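Local coordinates for switch-activating protein 1 (Schizosaccharomyces pombe, PDB 5JDK), which binds specific DNA sequences needed for mating-type switching and a replication fork barrier near the rRNA genes, where it blocks replication forks, at residues K55-Y60 against H76-C81; K37-R42 against E69-A74. All blocks are in the same frame, centred on the assembly; numbering follows the deposited sequence.

Contact 1 of 2, residues K55-Y60 against H76-C81; sequences KTSEFY and HTESAC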
ATOM      1  N   LYS A  55     -11.154   0.101 -11.385  1.00  9.52           N
ATOM      2  CA  LYS A  55     -10.815   1.522 -11.618  1.00  9.17           C
ATOM      3  C   LYS A  55      -9.468   1.853 -10.937  1.00  8.61           C
ATOM      4  O   LYS A  55      -9.276   2.903 -10.286  1.00  9.89           O
ATOM      5  CB  LYS A  55     -11.901   2.484 -11.198  1.00 11.31           C
ATOM      6  CG  LYS A  55     -13.185   2.250 -11.921  1.00 17.15           C
ATOM      7  CD  LYS A  55     -14.235   3.279 -11.706  1.00 31.25           C
ATOM      8  CE  LYS A  55     -15.497   2.864 -12.458  1.00 39.69           C
ATOM      9  NZ  LYS A  55     -15.258   2.866 -13.890  1.00 42.83           N
ATOM     10  N   THR A  56      -8.522   0.948 -11.076  1.00  7.80           N
ATOM     11  CA  THR A  56      -7.248   1.123 -10.459  1.00  6.73           C
ATOM     12  C   THR A  56      -6.459   2.308 -11.001  1.00  7.10           C
ATOM     13  O   THR A  56      -5.740   2.963 -10.239  1.00  7.32           O
ATOM     14  CB  THR A  56      -6.377  -0.127 -10.529  1.00  7.53           C
ATOM     15  OG1 THR A  56      -6.095  -0.366 -11.896  1.00  8.82           O
ATOM     16  CG2 THR A  56      -7.052  -1.282  -9.896  1.00  7.67           C
ATOM     17  N   SER A  57      -6.577   2.579 -12.303  1.00  6.98           N
ATOM     18  CA  SER A  57      -5.762   3.629 -12.911  1.00  7.15           C
ATOM     19  C   SER A  57      -5.985   4.967 -12.219  1.00  6.81           C
ATOM     20  O   SER A  57      -5.022   5.663 -11.857  1.00  7.88           O
ATOM     21  CB  SER A  57      -6.086   3.724 -14.403  1.00  7.84           C
ATOM     22  OG  SER A  57      -5.381   4.771 -15.038  1.00  9.71           O
ATOM     23  N   GLU A  58      -7.249   5.341 -12.014  1.00  7.32           N
ATOM     24  CA  GLU A  58      -7.534   6.632 -11.393  1.00  7.81           C
ATOM     25  C   GLU A  58      -6.929   6.708  -9.997  1.00  6.18           C
ATOM     26  O   GLU A  58      -6.449   7.770  -9.563  1.00  7.25           O
ATOM     27  CB  GLU A  58      -9.049   6.834 -11.278  1.00 12.78           C
ATOM     28  CG  GLU A  58      -9.821   6.986 -12.565  1.00 33.06           C
ATOM     29  CD  GLU A  58     -11.302   6.714 -12.369  1.00 44.15           C
ATOM     30  OE1 GLU A  58     -11.893   5.973 -13.187  1.00 46.35           O
ATOM     31  OE2 GLU A  58     -11.869   7.240 -11.383  1.00 37.53           O
ATOM     32  N   PHE A  59      -6.968   5.592  -9.268  1.00  6.58           N
ATOM     33  CA  PHE A  59      -6.491   5.565  -7.894  1.00  6.40           C
ATOM     34  C   PHE A  59      -4.977   5.712  -7.835  1.00  5.52           C
ATOM     35  O   PHE A  59      -4.458   6.593  -7.135  1.00  6.01           O
ATOM     36  CB  PHE A  59      -6.940   4.278  -7.197  1.00  6.60           C
ATOM     37  CG  PHE A  59      -6.482   4.187  -5.774  1.00  6.71           C
ATOM     38  CD1 PHE A  59      -7.112   4.906  -4.773  1.00  7.56           C
ATOM     39  CD2 PHE A  59      -5.392   3.412  -5.435  1.00  7.51           C
ATOM     40  CE1 PHE A  59      -6.668   4.840  -3.475  1.00  8.40           C
ATOM     41  CE2 PHE A  59      -4.952   3.335  -4.139  1.00  8.40           C
ATOM     42  CZ  PHE A  59      -5.593   4.053  -3.152  1.00  9.06           C
ATOM     43  N   TYR A  60      -4.242   4.851  -8.552  1.00  5.90           N
ATOM     44  CA  TYR A  60      -2.787   4.934  -8.470  1.00  6.04           C
ATOM     45  C   TYR A  60      -2.265   6.227  -9.077  1.00  5.73           C
ATOM     46  O   TYR A  60      -1.226   6.742  -8.632  1.00  5.91           O
ATOM     47  CB  TYR A  60      -2.103   3.668  -9.037  1.00  6.44           C
ATOM     48  CG  TYR A  60      -2.489   2.460  -8.194  1.00  6.73           C
ATOM     49  CD1 TYR A  60      -2.008   2.314  -6.899  1.00  6.63           C
ATOM     50  CD2 TYR A  60      -3.403   1.527  -8.653  1.00  6.59           C
ATOM     51  CE1 TYR A  60      -2.415   1.268  -6.093  1.00  7.54           C
ATOM     52  CE2 TYR A  60      -3.810   0.466  -7.859  1.00  6.75           C
ATOM     53  CZ  TYR A  60      -3.324   0.352  -6.572  1.00  6.43           C
ATOM     54  OH  TYR A  60      -3.743  -0.654  -5.739  1.00  8.16           O
ATOM     55  N   HIS A  76       6.490   9.887 -10.430  1.00  9.29           N
ATOM     56  CA  HIS A  76       6.339   8.506 -10.848  1.00  9.14           C
ATOM     57  C   HIS A  76       5.222   8.441 -11.878  1.00  8.01           C
ATOM     58  O   HIS A  76       4.191   9.105 -11.710  1.00  9.01           O
ATOM     59  CB  HIS A  76       5.885   7.623  -9.668  1.00  9.25           C
ATOM     60  CG  HIS A  76       6.963   7.235  -8.701  1.00  9.89           C
ATOM     61  ND1 HIS A  76       7.579   8.134  -7.859  1.00 10.20           N
ATOM     62  CD2 HIS A  76       7.467   6.018  -8.380  1.00 10.83           C
ATOM     63  CE1 HIS A  76       8.451   7.495  -7.095  1.00 11.43           C
ATOM     64  NE2 HIS A  76       8.399   6.208  -7.387  1.00 12.25           N
ATOM     65  N   THR A  77       5.400   7.632 -12.923  1.00  7.51           N
ATOM     66  CA  THR A  77       4.252   7.248 -13.721  1.00  8.13           C
ATOM     67  C   THR A  77       3.271   6.451 -12.856  1.00  7.38           C
ATOM     68  O   THR A  77       3.583   5.999 -11.747  1.00  8.10           O
ATOM     69  CB  THR A  77       4.674   6.383 -14.905  1.00  9.25           C
ATOM     70  OG1 THR A  77       5.228   5.169 -14.403  1.00  8.80           O
ATOM     71  CG2 THR A  77       5.688   7.098 -15.796  1.00 11.20           C
ATOM     72  N   GLU A  78       2.061   6.278 -13.377  1.00  7.72           N
ATOM     73  CA  GLU A  78       1.101   5.406 -12.710  1.00  8.80           C
ATOM     74  C   GLU A  78       1.717   4.042 -12.411  1.00  8.89           C
ATOM     75  O   GLU A  78       1.630   3.527 -11.287  1.00  8.48           O
ATOM     76  CB  GLU A  78      -0.131   5.235 -13.591  1.00  9.39           C
ATOM     77  CG  GLU A  78      -1.185   4.357 -12.936  1.00  9.72           C
ATOM     78  CD  GLU A  78      -2.268   3.908 -13.887  1.00  9.42           C
ATOM     79  OE1 GLU A  78      -2.752   4.730 -14.683  1.00 11.27           O
ATOM     80  OE2 GLU A  78      -2.637   2.711 -13.871  1.00 12.34           O
ATOM     81  N   SER A  79       2.331   3.433 -13.418  1.00  9.01           N
ATOM     82  CA  SER A  79       2.874   2.093 -13.253  1.00  9.30           C
ATOM     83  C   SER A  79       4.011   2.072 -12.246  1.00  7.76           C
ATOM     84  O   SER A  79       4.114   1.138 -11.443  1.00  7.96           O
ATOM     85  CB  SER A  79       3.346   1.560 -14.599  1.00 10.00           C
ATOM     86  OG  SER A  79       3.917   0.274 -14.429  1.00 13.48           O
ATOM     87  N   ALA A  80       4.876   3.085 -12.269  1.00  7.87           N
ATOM     88  CA  ALA A  80       5.981   3.101 -11.320  1.00  7.45           C
ATOM     89  C   ALA A  80       5.471   3.245  -9.891  1.00  6.88           C
ATOM     90  O   ALA A  80       5.995   2.603  -8.968  1.00  8.01           O
ATOM     91  CB  ALA A  80       6.958   4.217 -11.665  1.00  8.75           C
ATOM     92  N   CYS A  81       4.458   4.084  -9.679  1.00  7.05           N
ATOM     93  CA  CYS A  81       3.894   4.235  -8.343  1.00  7.09           C
ATOM     94  C   CYS A  81       3.278   2.923  -7.870  1.00  7.43           C
ATOM     95  O   CYS A  81       3.556   2.437  -6.760  1.00  7.60           O
ATOM     96  CB  CYS A  81       2.845   5.344  -8.359  1.00  8.86           C
ATOM     97  SG  CYS A  81       1.946   5.539  -6.826  1.00  9.95           S
TER
HETATM   98  O   HOH W   1      -4.376   0.708 -13.919  1.00 23.64           O
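Tyr60 and Glu78 bring the first turns of helices 56-71 and 78-98 together, their CA atoms 5.8 Å apart. Glu78 does most of the reaching. With CG anti to the backbone N (chi1 -179°) and the chain extended beyond it, the carboxylate is carried across to Ser57, whose OG donates a hydrogen bond of 2.7 Å to Glu78 OE1. The hydroxyl meets OE1 from above the carboxylate plane, 38° out of it. The other oxygen, Glu78 OE2, accepts from a water at 2.7 Å that also bonds to Thr56 OG1, so two successive residues of helix 56-71 engage the same carboxylate, one directly and one through solvent. Behind these polar groups the two backbones come close. Tyr60 CB lies 4.1 Å from Glu78 CG, while the rest of the side chain leads away, and Tyr60 also touches Arg82 and Ile85 of helix 78-98. Cys81 SG approaches Tyr60 O at 3.8 Å and also touches Ile63 and Ala64. Thr77 caps the start of helix 78-98, its OG1 accepting from Ala80 N. With both carboxylate oxygens engaged beside the N-terminal turn of helix 56-71, Glu78 probably stays ionised, its charge favoured by that helix end.

Contact 2 of 2, residues K37-R42 against E69-A74; sequences KIKLMR and EDEGLA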
ATOM      1  N   LYS A  37       8.553   5.178   1.975  1.00  8.66           N
ATOM      2  CA  LYS A  37       7.579   4.092   1.923  1.00  7.70           C
ATOM      3  C   LYS A  37       6.447   4.341   2.898  1.00  7.85           C
ATOM      4  O   LYS A  37       5.276   4.107   2.580  1.00  7.89           O
ATOM      5  CB  LYS A  37       8.244   2.766   2.284  1.00  8.75           C
ATOM      6  CG  LYS A  37       9.203   2.242   1.251  1.00  9.14           C
ATOM      7  CD  LYS A  37       9.893   0.988   1.766  1.00 10.63           C
ATOM      8  CE  LYS A  37      10.849   0.412   0.756  1.00 11.87           C
ATOM      9  NZ  LYS A  37      11.559  -0.749   1.323  1.00 12.27           N
ATOM     10  N   ILE A  38       6.786   4.804   4.101  1.00  8.68           N
ATOM     11  CA  ILE A  38       5.768   5.130   5.087  1.00  9.01           C
ATOM     12  C   ILE A  38       4.902   6.298   4.620  1.00  8.24           C
ATOM     13  O   ILE A  38       3.676   6.252   4.734  1.00  9.04           O
ATOM     14  CB  ILE A  38       6.417   5.374   6.461  1.00  9.56           C
ATOM     15  CG1 ILE A  38       6.933   4.053   7.019  1.00  9.80           C
ATOM     16  CG2 ILE A  38       5.434   6.032   7.435  1.00 12.67           C
ATOM     17  CD1 ILE A  38       7.854   4.185   8.220  1.00 13.22           C
ATOM     18  N   LYS A  39       5.506   7.363   4.082  1.00  8.41           N
ATOM     19  CA  LYS A  39       4.687   8.457   3.560  1.00  8.89           C
ATOM     20  C   LYS A  39       3.731   7.971   2.471  1.00  8.35           C
ATOM     21  O   LYS A  39       2.543   8.352   2.445  1.00  8.80           O
ATOM     22  CB  LYS A  39       5.586   9.565   3.024  1.00 10.43           C
ATOM     23  CG  LYS A  39       6.343  10.310   4.114  1.00 11.73           C
ATOM     24  CD  LYS A  39       7.273  11.358   3.527  1.00 20.91           C
ATOM     25  CE  LYS A  39       7.954  12.165   4.619  1.00 37.31           C
ATOM     26  NZ  LYS A  39       8.938  13.130   4.061  1.00 43.56           N
ATOM     27  N   LEU A  40       4.237   7.134   1.561  1.00  7.55           N
ATOM     28  CA  LEU A  40       3.421   6.610   0.475  1.00  7.27           C
ATOM     29  C   LEU A  40       2.272   5.769   1.013  1.00  7.21           C
ATOM     30  O   LEU A  40       1.110   5.955   0.611  1.00  7.38           O
ATOM     31  CB  LEU A  40       4.299   5.802  -0.474  1.00  7.15           C
ATOM     32  CG  LEU A  40       3.598   5.105  -1.635  1.00  7.74           C
ATOM     33  CD1 LEU A  40       2.839   6.090  -2.494  1.00  9.18           C
ATOM     34  CD2 LEU A  40       4.616   4.361  -2.471  1.00  9.14           C
ATOM     35  N   MET A  41       2.568   4.824   1.919  1.00  6.90           N
ATOM     36  CA  MET A  41       1.508   3.963   2.429  1.00  6.52           C
ATOM     37  C   MET A  41       0.529   4.711   3.325  1.00  6.75           C
ATOM     38  O   MET A  41      -0.650   4.351   3.365  1.00  7.02           O
ATOM     39  CB  MET A  41       2.089   2.736   3.113  1.00  6.78           C
ATOM     40  CG  MET A  41       2.780   1.794   2.162  1.00  7.02           C
ATOM     41  SD  MET A  41       1.777   1.196   0.800  1.00  7.20           S
ATOM     42  CE  MET A  41       0.563   0.226   1.687  1.00  9.91           C
ATOM     43  N   ARG A  42       0.975   5.751   4.029  1.00  7.58           N
ATOM     44  CA  ARG A  42       0.028   6.600   4.739  1.00  7.28           C
ATOM     45  C   ARG A  42      -0.992   7.181   3.774  1.00  7.60           C
ATOM     46  O   ARG A  42      -2.188   7.221   4.077  1.00  8.12           O
ATOM     47  CB  ARG A  42       0.750   7.740   5.457  1.00  8.85           C
ATOM     48  CG  ARG A  42       1.483   7.337   6.728  1.00  9.93           C
ATOM     49  CD  ARG A  42       2.237   8.517   7.302  1.00 10.78           C
ATOM     50  NE  ARG A  42       3.017   8.163   8.474  1.00 12.63           N
ATOM     51  CZ  ARG A  42       4.002   8.911   8.959  1.00 15.10           C
ATOM     52  NH1 ARG A  42       4.324  10.056   8.369  1.00 20.54           N
ATOM     53  NH2 ARG A  42       4.668   8.512  10.030  1.00 16.56           N
ATOM     54  N   GLU A  69       3.159  15.864  -4.919  1.00  6.79           N
ATOM     55  CA  GLU A  69       2.813  17.243  -4.590  1.00  7.66           C
ATOM     56  C   GLU A  69       2.989  17.543  -3.107  1.00  7.81           C
ATOM     57  O   GLU A  69       3.421  18.645  -2.742  1.00  9.09           O
ATOM     58  CB  GLU A  69       1.386  17.561  -5.052  1.00  7.29           C
ATOM     59  CG  GLU A  69       1.280  17.606  -6.575  1.00  7.10           C
ATOM     60  CD  GLU A  69      -0.108  17.903  -7.117  1.00  7.30           C
ATOM     61  OE1 GLU A  69      -1.059  18.098  -6.313  1.00  9.21           O
ATOM     62  OE2 GLU A  69      -0.241  17.974  -8.368  1.00  8.29           O
ATOM     63  N   ASP A  70       2.679  16.581  -2.240  1.00  7.46           N
ATOM     64  CA  ASP A  70       2.630  16.810  -0.798  1.00  8.48           C
ATOM     65  C   ASP A  70       3.739  16.129  -0.016  1.00  9.10           C
ATOM     66  O   ASP A  70       4.074  16.595   1.077  1.00 12.48           O
ATOM     67  CB  ASP A  70       1.303  16.314  -0.208  1.00  8.18           C
ATOM     68  CG  ASP A  70       0.109  17.090  -0.697  1.00  9.02           C
ATOM     69  OD1 ASP A  70       0.262  18.087  -1.431  1.00  8.86           O
ATOM     70  OD2 ASP A  70      -1.009  16.695  -0.304  1.00 11.93           O
ATOM     71  N   GLU A  71       4.309  15.041  -0.507  1.00  9.98           N
ATOM     72  CA  GLU A  71       5.295  14.317   0.289  1.00 11.01           C
ATOM     73  C   GLU A  71       6.671  14.319  -0.349  1.00 10.65           C
ATOM     74  O   GLU A  71       7.591  13.670   0.173  1.00 13.91           O
ATOM     75  CB  GLU A  71       4.821  12.893   0.595  1.00 13.80           C
ATOM     76  CG  GLU A  71       3.578  12.844   1.483  1.00 20.36           C
ATOM     77  CD  GLU A  71       3.771  13.548   2.822  1.00 33.80           C
ATOM     78  OE1 GLU A  71       4.927  13.685   3.272  1.00 25.63           O
ATOM     79  OE2 GLU A  71       2.763  13.976   3.422  1.00 41.92           O
ATOM     80  N   GLY A  72       6.855  15.055  -1.433  1.00 10.17           N
ATOM     81  CA  GLY A  72       8.178  15.154  -2.000  1.00 11.66           C
ATOM     82  C   GLY A  72       8.674  13.885  -2.642  1.00 10.56           C
ATOM     83  O   GLY A  72       9.885  13.733  -2.840  1.00 12.29           O
ATOM     84  N   LEU A  73       7.784  12.960  -2.980  1.00  8.84           N
ATOM     85  CA  LEU A  73       8.223  11.812  -3.750  1.00  9.77           C
ATOM     86  C   LEU A  73       8.625  12.283  -5.142  1.00  9.52           C
ATOM     87  O   LEU A  73       8.190  13.336  -5.608  1.00  9.26           O
ATOM     88  CB  LEU A  73       7.118  10.760  -3.824  1.00 11.00           C
ATOM     89  CG  LEU A  73       6.622  10.223  -2.475  1.00 11.86           C
ATOM     90  CD1 LEU A  73       5.575   9.133  -2.694  1.00 16.87           C
ATOM     91  CD2 LEU A  73       7.773   9.721  -1.613  1.00 14.49           C
ATOM     92  N   ALA A  74       9.501  11.518  -5.791  1.00 10.37           N
ATOM     93  CA  ALA A  74       9.823  11.782  -7.186  1.00 10.53           C
ATOM     94  C   ALA A  74       8.569  11.647  -8.046  1.00  9.09           C
ATOM     95  O   ALA A  74       7.599  10.986  -7.675  1.00 10.84           O
ATOM     96  CB  ALA A  74      10.888  10.795  -7.673  1.00 13.42           C
TER
HETATM   97  O   HOH W   2      10.137  12.564   0.860  1.00 50.23           O
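Glu71 O accepts a hydrogen bond of 2.9 Å from a water that also takes a long, weak one, 3.5 Å, from Lys39 NZ, and this solvent bridge links the end of helix 56-71 to helix 34-46. The backbones are close here, with the CA atoms of Lys39 and Glu71 6.7 Å apart. The Lys39 side chain runs out fully extended beyond CG and passes slantwise alongside Glu71 OE1, touching it with its methylenes more than with its charge: CD sits 3.3 Å from Glu71 OE1, whereas NZ overshoots to 4.1 Å from the same oxygen. That is an attraction between opposite charges but not a salt bridge. Glu71 contributes by folding back at chi2 (-58°), which lays its carboxylate beside the lysine chain. Lys39 NZ also forms a long, weak ion pair with Glu35 of the same helix. With an alanine in place of Lys39, Glu71 OE1 is likely to lose its nearest positive charge, and the side of the glutamate along which the methylenes lie would be uncovered. Deeper in, Leu40 and Leu73 cross at about a right angle and touch methyl to methyl, CD1 to CD1 at 4.1 Å. Leu40 also packs on Gln84 and Ile85 of helix 78-98, and Leu73 on Glu36, so the buried pair seats the chain leaving helix 56-71 against helices 34-46 and 78-98. Helix 56-71 thus gives way to a positive-phi glycine, Gly72 (phi 70°), and the next leucine turns in against helix 34-46, within an all-helical N-terminal domain whose family is grouped with helix-turn-helix proteins, probably as a distant relative.

Contacts 1 and 2 sit at the two ends of helix 56-71, their centres about 14 Å apart: contact 1 joins its first turn to helix 78-98, contact 2 its last turn and the loop that follows to helix 34-46. The segments alternate along the chain, and 69-74 runs almost directly into 76-81, a connection tied by a hydrogen bond between Ala74 O and His76 ND1. Helix 78-98 links the two sites, since Tyr60 of contact 1 and Leu40 of contact 2 both pack on Ile85. A bound glycerol, probably from the crystallisation liquor, accompanies contact 1, about 3 Å from the Tyr60 side chain and hydrogen-bonded to its OH.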